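Local coordinates for protein metallocarboxypeptidase (Trypanosoma cruzi, PDB 3DWC) that probably releases C-terminal amino acids other than proline from peptides, as a metal-dependent carboxypeptidase of the M32 family, at residues E86-R89 with A90-E94. Residues are numbered along the deposited sequence; the frame is centred on the assembly and turned at random.
Sequences EMRR and AWELE
Ala90 begins the run of backbone bonds that ties residues 90-94 to the turn before them: its N donates to Glu86 O at 3.0 Å in a nearly straight bond. The methyl group of Ala90 lies near that same oxygen and packs outward on Phe13 of helix 3-32 and Ile57 of helix 39-57. Trp91 N follows with a bond to Met87 O. Its CB lies beside the carbonyl oxygens of Met87 and Arg88; with CG anti to the backbone N (chi1 176°) the indole packs against Ile62, Arg63 and Ile66 of helix 60-71.

These i to i+4 bonds are those of an alpha-helix, here helix 78-95 of the largely helical M32 fold, in a region away from the metal site. Glu92 continues the pattern with N to Arg88 O at 2.7 Å and adds an i to i+4 salt bridge through its side chain. That side chain, extended beyond CG, carries OE1 to Arg88 NH2 at 2.8 Å. OE1 lies at the edge of the guanidinium, only 7° out of its plane, although the two flat groups are turned 73° against each other. The Arg88 chain bends at chi3, and OE1 also touches its CG at 3.2 Å. NE of the same arginine has a second acid, Glu70 of helix 60-71, so two carboxylates hold the guanidinium.

Leu93 N reaches Arg89 O at 3.0 Å, and its CD1 lies over one face of the Arg89 guanidinium, offset toward the rim and 3.9 Å from CZ. This is a van der Waals contact of a methyl with the flat face of the guanidinium; the charge of Arg89 is met by Asp160 of helix 154-162 through NH1.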
loop_
_atom_site.group_PDB
_atom_site.type_symbol
_atom_site.label_atom_id
_atom_site.label_comp_id
_atom_site.label_asym_id
_atom_site.label_seq_id
_atom_site.Cartn_x
_atom_site.Cartn_y
_atom_site.Cartn_z
ATOM N N GLU B 86 -24.505 16.731 3.216
ATOM C CA GLU B 86 -23.155 16.462 2.769
ATOM C C GLU B 86 -23.157 15.511 1.571
ATOM O O GLU B 86 -22.307 15.634 0.696
ATOM C CB GLU B 86 -22.290 15.983 3.919
ATOM C CG GLU B 86 -22.150 17.010 4.995
ATOM C CD GLU B 86 -21.659 18.373 4.493
ATOM O OE1 GLU B 86 -20.727 18.405 3.677
ATOM O OE2 GLU B 86 -22.191 19.402 4.953
ATOM N N MET B 87 -24.128 14.593 1.516
ATOM C CA MET B 87 -24.303 13.725 0.355
ATOM C C MET B 87 -24.599 14.507 -0.917
ATOM O O MET B 87 -24.023 14.233 -1.951
ATOM C CB MET B 87 -25.472 12.745 0.580
ATOM C CG MET B 87 -25.222 11.655 1.591
ATOM S SD MET B 87 -26.722 10.730 1.930
ATOM C CE MET B 87 -26.010 9.274 2.749
ATOM N N ARG B 88 -25.563 15.431 -0.857
ATOM C CA ARG B 88 -25.860 16.300 -2.005
ATOM C C ARG B 88 -24.637 17.059 -2.469
ATOM O O ARG B 88 -24.389 17.157 -3.668
ATOM C CB ARG B 88 -26.958 17.317 -1.684
ATOM C CG ARG B 88 -27.125 18.375 -2.762
ATOM C CD ARG B 88 -28.370 19.228 -2.565
ATOM N NE ARG B 88 -29.563 18.555 -3.068
ATOM C CZ ARG B 88 -29.980 18.629 -4.324
ATOM N NH1 ARG B 88 -31.088 17.998 -4.675
ATOM N NH2 ARG B 88 -29.295 19.324 -5.237
ATOM N N ARG B 89 -23.888 17.611 -1.514
ATOM C CA ARG B 89 -22.657 18.317 -1.827
ATOM C C ARG B 89 -21.637 17.440 -2.586
ATOM O O ARG B 89 -21.100 17.883 -3.598
ATOM C CB ARG B 89 -22.018 18.855 -0.548
ATOM C CG ARG B 89 -20.659 19.439 -0.795
ATOM C CD ARG B 89 -20.041 20.062 0.447
ATOM N NE ARG B 89 -18.623 20.376 0.181
ATOM C CZ ARG B 89 -18.199 21.387 -0.602
ATOM N NH1 ARG B 89 -19.054 22.205 -1.230
ATOM N NH2 ARG B 89 -16.909 21.561 -0.776
ATOM N N ALA B 90 -21.350 16.234 -2.074
ATOM C CA ALA B 90 -20.442 15.305 -2.772
ATOM C C ALA B 90 -20.998 14.962 -4.151
ATOM O O ALA B 90 -20.250 14.894 -5.091
ATOM C CB ALA B 90 -20.209 14.015 -1.975
ATOM N N TRP B 91 -22.311 14.772 -4.260
ATOM C CA TRP B 91 -22.940 14.442 -5.539
ATOM C C TRP B 91 -22.826 15.613 -6.534
ATOM O O TRP B 91 -22.484 15.434 -7.701
ATOM C CB TRP B 91 -24.404 14.034 -5.303
ATOM C CG TRP B 91 -25.151 13.771 -6.559
ATOM C CD1 TRP B 91 -25.279 12.578 -7.209
ATOM C CD2 TRP B 91 -25.881 14.727 -7.327
ATOM N NE1 TRP B 91 -26.039 12.743 -8.345
ATOM C CE2 TRP B 91 -26.420 14.056 -8.429
ATOM C CE3 TRP B 91 -26.137 16.096 -7.177
ATOM C CZ2 TRP B 91 -27.190 14.705 -9.375
ATOM C CZ3 TRP B 91 -26.884 16.732 -8.116
ATOM C CH2 TRP B 91 -27.406 16.042 -9.199
ATOM N N GLU B 92 -23.099 16.823 -6.065
ATOM C CA GLU B 92 -22.966 18.008 -6.918
ATOM C C GLU B 92 -21.528 18.222 -7.383
ATOM O O GLU B 92 -21.281 18.619 -8.503
ATOM C CB GLU B 92 -23.498 19.249 -6.195
ATOM C CG GLU B 92 -25.015 19.291 -6.143
ATOM C CD GLU B 92 -25.571 20.461 -5.361
ATOM O OE1 GLU B 92 -26.799 20.492 -5.138
ATOM O OE2 GLU B 92 -24.790 21.348 -4.964
ATOM N N LEU B 93 -20.571 17.931 -6.520
ATOM C CA LEU B 93 -19.175 18.126 -6.867
ATOM C C LEU B 93 -18.730 17.229 -8.026
ATOM O O LEU B 93 -17.826 17.606 -8.767
ATOM C CB LEU B 93 -18.282 17.902 -5.647
ATOM C CG LEU B 93 -18.198 19.029 -4.606
ATOM C CD1 LEU B 93 -17.594 18.551 -3.249
ATOM C CD2 LEU B 93 -17.411 20.202 -5.171
ATOM N N GLU B 94 -19.319 16.037 -8.158
ATOM C CA GLU B 94 -18.972 15.128 -9.270
ATOM C C GLU B 94 -19.892 15.250 -10.465
ATOM O O GLU B 94 -19.527 14.885 -11.588
ATOM C CB GLU B 94 -18.967 13.659 -8.827
ATOM C CG GLU B 94 -17.577 13.126 -8.412
ATOM C CD GLU B 94 -16.544 13.095 -9.547
ATOM O OE1 GLU B 94 -15.419 13.553 -9.296
ATOM O OE2 GLU B 94 -16.820 12.617 -10.663
#